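Local atomic coordinates of ThiJ/pfpI family protein (PDB entry 3EFE), a protein that is of unknown function but belongs to the DJ-1/PfpI family, whose members include chaperones, proteases and glyoxalases. Residues A26-G31 against K178-F183; N160-S165 against L170-E175. All coordinates share one frame; numbering follows the deposited sequence.

Contact 1 of 2, residues A26-G31 against K178-F183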
loop_
_atom_site.group_PDB
_atom_site.type_symbol
_atom_site.label_atom_id
_atom_site.label_comp_id
_atom_site.label_asym_id
_atom_site.label_seq_id
_atom_site.Cartn_x
_atom_site.Cartn_y
_atom_site.Cartn_z
ATOM N N ALA D 26 -6.217 -0.960 5.675
ATOM C CA ALA D 26 -6.073 0.157 6.582
ATOM C C ALA D 26 -7.420 0.769 6.883
ATOM O O ALA D 26 -7.735 1.189 7.996
ATOM C CB ALA D 26 -5.096 1.172 5.949
ATOM N N GLU D 27 -8.271 0.863 5.902
ATOM C CA GLU D 27 -9.584 1.498 6.124
ATOM C C GLU D 27 -10.531 0.583 6.934
ATOM O O GLU D 27 -11.314 1.041 7.766
ATOM C CB GLU D 27 -10.223 1.841 4.776
ATOM C CG GLU D 27 -9.556 2.957 4.023
ATOM C CD GLU D 27 -9.418 4.252 4.814
ATOM O OE1 GLU D 27 -9.990 4.371 5.918
ATOM O OE2 GLU D 27 -8.743 5.170 4.315
ATOM N N LEU D 28 -10.436 -0.702 6.649
ATOM C CA LEU D 28 -11.178 -1.752 7.311
ATOM C C LEU D 28 -10.740 -1.916 8.749
ATOM O O LEU D 28 -11.499 -1.736 9.662
ATOM C CB LEU D 28 -10.998 -3.078 6.545
ATOM C CG LEU D 28 -11.841 -3.144 5.270
ATOM C CD1 LEU D 28 -11.496 -4.390 4.549
ATOM C CD2 LEU D 28 -13.353 -3.045 5.621
ATOM N N ASN D 29 -9.468 -2.188 8.931
ATOM C CA ASN D 29 -8.982 -2.449 10.277
ATOM C C ASN D 29 -9.126 -1.209 11.217
ATOM O O ASN D 29 -9.359 -1.342 12.406
ATOM C CB ASN D 29 -7.555 -3.044 10.189
ATOM C CG ASN D 29 -7.062 -3.602 11.478
ATOM O OD1 ASN D 29 -6.169 -3.040 12.138
ATOM N ND2 ASN D 29 -7.570 -4.751 11.826
ATOM N N SER D 30 -8.974 0.001 10.695
ATOM C CA SER D 30 -9.189 1.174 11.528
ATOM C C SER D 30 -10.669 1.571 11.749
ATOM O O SER D 30 -10.989 2.167 12.792
ATOM C CB SER D 30 -8.458 2.395 10.941
ATOM O OG SER D 30 -9.020 2.793 9.731
ATOM N N GLY D 31 -11.514 1.342 10.743
ATOM C CA GLY D 31 -12.858 1.758 10.749
ATOM C C GLY D 31 -13.014 3.249 10.741
ATOM O O GLY D 31 -14.161 3.775 10.980
ATOM N N LYS D 178 -17.620 -0.813 -0.856
ATOM C CA LYS D 178 -18.969 -0.698 -1.308
ATOM C C LYS D 178 -19.711 -2.018 -1.210
ATOM O O LYS D 178 -20.776 -2.042 -0.714
ATOM C CB LYS D 178 -18.952 -0.246 -2.743
ATOM C CG LYS D 178 -20.283 0.134 -3.344
ATOM C CD LYS D 178 -19.895 0.825 -4.661
ATOM C CE LYS D 178 -21.065 1.304 -5.469
ATOM N NZ LYS D 178 -21.807 0.114 -6.102
ATOM N N LYS D 179 -19.138 -3.117 -1.664
ATOM C CA LYS D 179 -19.825 -4.411 -1.559
ATOM C C LYS D 179 -20.210 -4.688 -0.120
ATOM O O LYS D 179 -21.310 -5.055 0.112
ATOM C CB LYS D 179 -18.948 -5.575 -2.136
ATOM C CG LYS D 179 -19.566 -7.007 -2.146
ATOM C CD LYS D 179 -20.775 -7.153 -3.114
ATOM C CE LYS D 179 -21.998 -8.052 -2.517
ATOM N NZ LYS D 179 -23.324 -8.171 -3.401
ATOM N N ILE D 180 -19.294 -4.534 0.846
ATOM C CA ILE D 180 -19.585 -4.853 2.261
ATOM C C ILE D 180 -20.337 -3.779 3.076
ATOM O O ILE D 180 -20.655 -3.980 4.276
ATOM C CB ILE D 180 -18.306 -5.327 3.009
ATOM C CG1 ILE D 180 -17.307 -4.182 3.282
ATOM C CG2 ILE D 180 -17.590 -6.480 2.203
ATOM C CD1 ILE D 180 -16.299 -4.560 4.298
ATOM N N ASP D 181 -20.598 -2.643 2.428
ATOM C CA ASP D 181 -21.518 -1.603 2.914
ATOM C C ASP D 181 -21.164 -1.023 4.299
ATOM O O ASP D 181 -21.982 -0.975 5.247
ATOM C CB ASP D 181 -22.949 -2.116 2.890
ATOM C CG ASP D 181 -23.967 -0.977 2.864
ATOM O OD1 ASP D 181 -23.705 -0.011 2.110
ATOM O OD2 ASP D 181 -25.000 -1.052 3.578
ATOM N N VAL D 182 -19.926 -0.553 4.368
ATOM C CA VAL D 182 -19.235 -0.215 5.579
ATOM C C VAL D 182 -19.061 1.335 5.688
ATOM O O VAL D 182 -19.010 1.894 6.748
ATOM C CB VAL D 182 -17.998 -1.080 5.554
ATOM C CG1 VAL D 182 -16.808 -0.401 4.839
ATOM C CG2 VAL D 182 -17.744 -1.697 6.872
ATOM N N PHE D 183 -19.075 2.015 4.557
ATOM C CA PHE D 183 -19.068 3.460 4.452
ATOM C C PHE D 183 -20.451 3.798 3.956
ATOM O O PHE D 183 -21.112 2.953 3.406
ATOM C CB PHE D 183 -18.075 3.979 3.361
ATOM C CG PHE D 183 -16.596 3.951 3.729
ATOM C CD1 PHE D 183 -16.067 3.060 4.629
ATOM C CD2 PHE D 183 -15.705 4.799 3.059
ATOM C CE1 PHE D 183 -14.678 3.047 4.865
ATOM C CE2 PHE D 183 -14.367 4.790 3.305
ATOM C CZ PHE D 183 -13.843 3.938 4.200
#
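E27 OE2, at the end of a side chain whose CB packs against F183, is gripped by a salt bridge from R32 NH2 and a weak hydrogen bond from W191 NE1. The charge of this buried glutamate is thus probably balanced by an arginine just past the end of helix 18-30, while the aliphatic root of the side chain does the touching: E27 CB lies 4.2 Å from F183 CZ, approaching the ring obliquely. One residue on, L28 supplies the closest packing between the segments, its CD2 meeting I180 CD1 at 3.6 Å. I180 CG1 stands between its own backbone N and carbonyl carbon (chi1 72°), and the nearly extended second torsion carries CD1 out toward the leucine. The same L28 CD2 also comes within 4.4 Å of V182 CG1, so this methyl serves both aliphatic partners. No hydrogen bond joins the segments. On the helix side, A26 O takes both S30 N at 3.2 Å and S30 OG at 2.7 Å, the hydroxyl coming in the carbonyl plane and doubling the bond of the last turn. Around this patch, L177 touches both L28 and V182, and L41 packs on I180. The backbone of 178-183 turns at D181, where a positive phi of 58° and bonds back into the last turn, among them D181 N to K178 O at 3.2 Å, form a Schellman motif. The last turn of helix 18-30 thus packs against the loop that follows helix 169-179 and its Schellman motif, in the alpha/beta fold of the DJ-1/PfpI family.

Contact 2 of 2, residues N160-S165 against L170-E175; sequences NLVTAS and LEFAME
Strand 161-164 and helix 170-175 run almost exactly antiparallel, at 172° between their N-to-C directions, with the axes of these short segments 8.5 Å apart at closest approach. The backbones draw nearest at A164 and F172, whose CA atoms are 5.7 Å apart, and spread to 7.0 Å between the CA atoms of V162 and E175. V162 and A164, two residues apart on the strand, both point their CB atoms at the helix. The small A164 side chain allows the close approach: its CB touches F172 CD1 at 3.6 Å and F172 CB at 3.7 Å, reaching the root of the phenylalanine and one ortho carbon of its ring obliquely. F172 CG lies anti to the backbone N (chi1 -180°), which swings the ring out beside the strand, where V162 CG1 also lies 4.2 Å from F172 CD1. V162 CG1 meets E175 CB at 3.7 Å, the two side chains crossing at about a right angle; only the aliphatic base of the glutamate packs here, as the chain bends at chi2 and its carboxylate leads away. Beyond the strand, the F172 ring reaches A109 and I111 of adjacent strand 107-111, while E175 lies on A155 and S157 of strand 155-158, the outermost on that side within the chain. The helix therefore covers three neighbouring strands of the mixed sheet, while L170 and A173 pack against helix 185-197.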
loop_
_atom_site.group_PDB
_atom_site.type_symbol
_atom_site.label_atom_id
_atom_site.label_comp_id
_atom_site.label_asym_id
_atom_site.label_seq_id
_atom_site.Cartn_x
_atom_site.Cartn_y
_atom_site.Cartn_z
ATOM N N ASN D 160 -20.699 -11.715 -5.054
ATOM C CA ASN D 160 -19.783 -11.742 -3.908
ATOM C C ASN D 160 -18.316 -11.935 -4.333
ATOM O O ASN D 160 -17.513 -12.498 -3.577
ATOM C CB ASN D 160 -20.196 -12.867 -2.940
ATOM C CG ASN D 160 -20.045 -14.274 -3.558
ATOM O OD1 ASN D 160 -20.459 -14.511 -4.709
ATOM N ND2 ASN D 160 -19.445 -15.201 -2.800
ATOM N N LEU D 161 -17.996 -11.503 -5.562
ATOM C CA LEU D 161 -16.630 -11.525 -6.075
ATOM C C LEU D 161 -16.241 -10.128 -6.570
ATOM O O LEU D 161 -16.976 -9.487 -7.326
ATOM C CB LEU D 161 -16.498 -12.517 -7.221
ATOM C CG LEU D 161 -15.140 -12.525 -7.940
ATOM C CD1 LEU D 161 -14.102 -13.389 -7.178
ATOM C CD2 LEU D 161 -15.324 -12.993 -9.372
ATOM N N VAL D 162 -15.080 -9.658 -6.126
ATOM C CA VAL D 162 -14.473 -8.451 -6.685
ATOM C C VAL D 162 -13.093 -8.859 -7.244
ATOM O O VAL D 162 -12.310 -9.518 -6.576
ATOM C CB VAL D 162 -14.378 -7.286 -5.614
ATOM C CG1 VAL D 162 -13.773 -6.073 -6.219
ATOM C CG2 VAL D 162 -15.770 -6.960 -5.056
ATOM N N THR D 163 -12.843 -8.509 -8.499
ATOM C CA THR D 163 -11.517 -8.675 -9.148
ATOM C C THR D 163 -10.995 -7.294 -9.616
ATOM O O THR D 163 -11.762 -6.357 -9.892
ATOM C CB THR D 163 -11.579 -9.603 -10.323
ATOM O OG1 THR D 163 -12.691 -9.213 -11.123
ATOM C CG2 THR D 163 -11.688 -11.053 -9.872
ATOM N N ALA D 164 -9.691 -7.177 -9.713
ATOM C CA ALA D 164 -9.125 -5.920 -10.161
ATOM C C ALA D 164 -7.756 -6.148 -10.756
ATOM O O ALA D 164 -7.058 -7.093 -10.419
ATOM C CB ALA D 164 -9.012 -4.918 -8.969
ATOM N N SER D 165 -7.355 -5.225 -11.586
ATOM C CA SER D 165 -5.972 -5.091 -11.936
ATOM C C SER D 165 -5.066 -4.638 -10.770
ATOM O O SER D 165 -5.511 -3.877 -9.961
ATOM C CB SER D 165 -5.837 -4.093 -13.097
ATOM O OG SER D 165 -4.543 -4.186 -13.624
ATOM N N LEU D 170 -6.930 1.484 -5.484
ATOM C CA LEU D 170 -7.970 2.392 -4.933
ATOM C C LEU D 170 -9.310 1.972 -5.393
ATOM O O LEU D 170 -10.289 2.009 -4.607
ATOM C CB LEU D 170 -7.821 3.802 -5.468
ATOM C CG LEU D 170 -7.381 5.019 -4.662
ATOM C CD1 LEU D 170 -7.666 6.356 -5.452
ATOM C CD2 LEU D 170 -8.037 5.015 -3.266
ATOM N N GLU D 171 -9.399 1.687 -6.703
ATOM C CA GLU D 171 -10.616 1.168 -7.309
ATOM C C GLU D 171 -11.023 -0.193 -6.696
ATOM O O GLU D 171 -12.215 -0.431 -6.431
ATOM C CB GLU D 171 -10.447 0.982 -8.856
ATOM C CG GLU D 171 -10.516 2.229 -9.616
ATOM C CD GLU D 171 -9.252 3.068 -9.512
ATOM O OE1 GLU D 171 -8.128 2.567 -9.097
ATOM O OE2 GLU D 171 -9.411 4.259 -9.896
ATOM N N PHE D 172 -10.031 -1.083 -6.562
ATOM C CA PHE D 172 -10.183 -2.346 -5.851
ATOM C C PHE D 172 -10.771 -2.112 -4.458
ATOM O O PHE D 172 -11.755 -2.743 -4.089
ATOM C CB PHE D 172 -8.850 -3.069 -5.795
ATOM C CG PHE D 172 -8.867 -4.431 -5.067
ATOM C CD1 PHE D 172 -9.666 -5.487 -5.526
ATOM C CD2 PHE D 172 -8.071 -4.647 -3.958
ATOM C CE1 PHE D 172 -9.627 -6.707 -4.901
ATOM C CE2 PHE D 172 -8.076 -5.872 -3.296
ATOM C CZ PHE D 172 -8.793 -6.922 -3.814
ATOM N N ALA D 173 -10.185 -1.200 -3.711
ATOM C CA ALA D 173 -10.570 -0.913 -2.300
ATOM C C ALA D 173 -11.977 -0.330 -2.250
ATOM O O ALA D 173 -12.784 -0.686 -1.414
ATOM C CB ALA D 173 -9.544 0.045 -1.639
ATOM N N MET D 174 -12.263 0.539 -3.206
ATOM C CA MET D 174 -13.548 1.161 -3.340
ATOM C C MET D 174 -14.652 0.177 -3.585
ATOM O O MET D 174 -15.701 0.278 -2.991
ATOM C CB MET D 174 -13.501 2.218 -4.455
ATOM C CG MET D 174 -14.706 3.207 -4.420
ATOM S SD MET D 174 -15.731 3.026 -5.848
ATOM C CE MET D 174 -16.363 1.398 -5.739
ATOM N N GLU D 175 -14.438 -0.768 -4.486
ATOM C CA GLU D 175 -15.429 -1.788 -4.796
ATOM C C GLU D 175 -15.630 -2.734 -3.643
ATOM O O GLU D 175 -16.753 -3.112 -3.394
ATOM C CB GLU D 175 -15.015 -2.628 -6.083
ATOM C CG GLU D 175 -14.981 -1.854 -7.447
ATOM C CD GLU D 175 -16.343 -1.354 -7.885
ATOM O OE1 GLU D 175 -17.356 -1.734 -7.241
ATOM O OE2 GLU D 175 -16.397 -0.542 -8.851
#

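Overall arrangement
Helix 169-179 is common to both contacts: contact 2 uses its body against the sheet, contact 1 the turn and loop that follow its C-terminal end. Along the chain, contact 2 is local, a strand and the helix directly after it, and is nested within the long loop closed by contact 1, which brings an early helix to the late part of the chain. Both are buried and mainly apolar, with no hydrogen bond between segments, but the centre of contact 2 is about 6 Å from the centre of the chain and that of contact 1 about 12 Å. Contact 1 includes a glutamate salt-bridged to an arginine outside the segments; contact 2 packs valine and alanine against a phenylalanine and a glutamate's aliphatic base.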